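Local coordinates for uncharacterized N-acetyltransferase D2E76_00625 (PDB 6YCA), which probably transfers acetyl groups from acetyl coenzyme A to amines, as an Eis-type GCN5-related N-acetyltransferase that is unable to modify aminoglycosides, at residues Ser154-Ile159 against Val277-Pro282. Residues are numbered along the deposited sequence; the frame is centred on the assembly and turned at random.
Sequences SATYRI and VIELGP
Tyr-157 and Ile-159 pair with Leu-280 and Ile-278 in an antiparallel beta arrangement within the Eis-type GNAT fold. Strand 149-160 lies between strands 277-284 and 299-312, the latter two from the range of the second GNAT domain. Four backbone hydrogen bonds join the two segments. Tyr-157 N to Leu-280 O is 2.9 Å, and Ile-159 N to Ile-278 O is 2.7 Å; each bond is returned by the other N-H and C=O of its pair.

The side chains of Tyr-157, Ile-159, Ile-278 and Leu-280 lie on one face. There Ile-159 CG1 stands beside its own backbone N (chi1 -58°) and the chain runs on extended. This takes CD1 diagonally, away from the directly paired Ile-278, to Leu-280 CD2, 3.7 Å away. Nearer the backbone, Ile-159 CB lies 4.1 Å from Ile-278 CB. Leu-270 of helix 259-270 packs on both isoleucines, and Leu-269 on Ile-278; Leu-280 packs on Val-251 and Leu-254 of strand 248-256. The hydroxyl of Tyr-157 bonds to Pro-284 O.

Arg-158 and Glu-279 share the other face, but their charged ends make no contact. Arg-158 bends at chi3 (60°), and its guanidinium meets Val-277 edge-on: NE is 3.8 Å from CG1, which lies near the guanidinium plane. Glu-279 extends across the methyl of Thr-156, with OE2 3.4 Å from CG2.

Beyond Gly-281 the peptide before Pro-282 is cis and the chain changes direction. Here the proline ring touches Ser-154 through its CB, 3.6 Å from Ser-154 CB.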
# COMPACT_ATOMS: atom_id res chain seq x y z
N SER A 154 0.21 -26.29 -7.93
CA SER A 154 -1.12 -25.70 -8.01
C SER A 154 -1.00 -24.21 -8.30
O SER A 154 0.01 -23.57 -8.01
CB SER A 154 -1.89 -25.93 -6.70
OG SER A 154 -1.34 -25.16 -5.65
N ALA A 155 -2.06 -23.66 -8.89
CA ALA A 155 -2.09 -22.25 -9.27
C ALA A 155 -3.34 -21.59 -8.70
O ALA A 155 -4.31 -22.25 -8.33
CB ALA A 155 -2.04 -22.05 -10.79
N THR A 156 -3.28 -20.26 -8.63
CA THR A 156 -4.38 -19.43 -8.16
C THR A 156 -4.74 -18.42 -9.24
O THR A 156 -3.87 -17.66 -9.70
CB THR A 156 -3.97 -18.67 -6.91
OG1 THR A 156 -3.47 -19.61 -5.95
CG2 THR A 156 -5.18 -17.95 -6.32
N TYR A 157 -6.00 -18.39 -9.63
CA TYR A 157 -6.47 -17.51 -10.69
C TYR A 157 -7.40 -16.44 -10.13
O TYR A 157 -8.23 -16.71 -9.25
CB TYR A 157 -7.23 -18.32 -11.74
CG TYR A 157 -6.39 -19.41 -12.36
CD1 TYR A 157 -6.27 -20.65 -11.75
CD2 TYR A 157 -5.70 -19.20 -13.54
CE1 TYR A 157 -5.50 -21.65 -12.30
CE2 TYR A 157 -4.93 -20.20 -14.11
CZ TYR A 157 -4.84 -21.42 -13.48
OH TYR A 157 -4.08 -22.43 -14.03
N ARG A 158 -7.25 -15.22 -10.63
CA ARG A 158 -8.19 -14.13 -10.41
C ARG A 158 -8.82 -13.77 -11.75
O ARG A 158 -8.12 -13.40 -12.69
CB ARG A 158 -7.53 -12.88 -9.84
CG ARG A 158 -7.20 -12.85 -8.36
CD ARG A 158 -6.65 -11.46 -8.07
NE ARG A 158 -7.62 -10.42 -8.38
CZ ARG A 158 -7.33 -9.13 -8.54
NH1 ARG A 158 -6.07 -8.70 -8.42
NH2 ARG A 158 -8.29 -8.25 -8.83
N ILE A 159 -10.14 -13.91 -11.83
CA ILE A 159 -10.90 -13.62 -13.04
C ILE A 159 -11.67 -12.33 -12.82
O ILE A 159 -12.40 -12.20 -11.83
CB ILE A 159 -11.87 -14.77 -13.37
CG1 ILE A 159 -11.10 -16.08 -13.55
CG2 ILE A 159 -12.66 -14.43 -14.62
CD1 ILE A 159 -11.99 -17.28 -13.82
N VAL A 277 -15.00 -10.14 -8.96
CA VAL A 277 -13.76 -10.89 -9.06
C VAL A 277 -14.02 -12.33 -8.62
O VAL A 277 -14.63 -12.56 -7.58
CB VAL A 277 -12.66 -10.27 -8.17
CG1 VAL A 277 -11.39 -11.09 -8.24
CG2 VAL A 277 -12.41 -8.84 -8.58
N ILE A 278 -13.55 -13.28 -9.41
CA ILE A 278 -13.66 -14.70 -9.08
C ILE A 278 -12.25 -15.22 -8.83
O ILE A 278 -11.39 -15.15 -9.72
CB ILE A 278 -14.34 -15.49 -10.21
CG1 ILE A 278 -15.65 -14.81 -10.62
CG2 ILE A 278 -14.60 -16.92 -9.78
CD1 ILE A 278 -16.29 -15.41 -11.86
N GLU A 279 -12.00 -15.74 -7.63
CA GLU A 279 -10.70 -16.30 -7.30
C GLU A 279 -10.81 -17.81 -7.14
O GLU A 279 -11.56 -18.29 -6.29
CB GLU A 279 -10.08 -15.64 -6.06
CG GLU A 279 -8.62 -16.06 -5.86
CD GLU A 279 -7.86 -15.17 -4.88
OE1 GLU A 279 -8.52 -14.41 -4.13
OE2 GLU A 279 -6.61 -15.23 -4.87
N LEU A 280 -10.08 -18.53 -7.97
CA LEU A 280 -10.04 -19.99 -7.95
C LEU A 280 -8.69 -20.39 -7.37
O LEU A 280 -7.66 -19.85 -7.78
CB LEU A 280 -10.12 -20.55 -9.37
CG LEU A 280 -11.34 -20.46 -10.29
CD1 LEU A 280 -12.52 -21.25 -9.74
CD2 LEU A 280 -11.73 -19.02 -10.60
N GLY A 281 -8.70 -21.30 -6.41
CA GLY A 281 -7.47 -21.79 -5.84
C GLY A 281 -7.68 -22.78 -4.72
O GLY A 281 -8.56 -22.61 -3.86
N PRO A 282 -6.86 -23.85 -4.68
CA PRO A 282 -5.85 -24.18 -5.69
C PRO A 282 -6.47 -24.86 -6.91
O PRO A 282 -7.45 -25.58 -6.76
CB PRO A 282 -4.95 -25.17 -4.95
CG PRO A 282 -5.87 -25.85 -4.03
CD PRO A 282 -6.83 -24.80 -3.56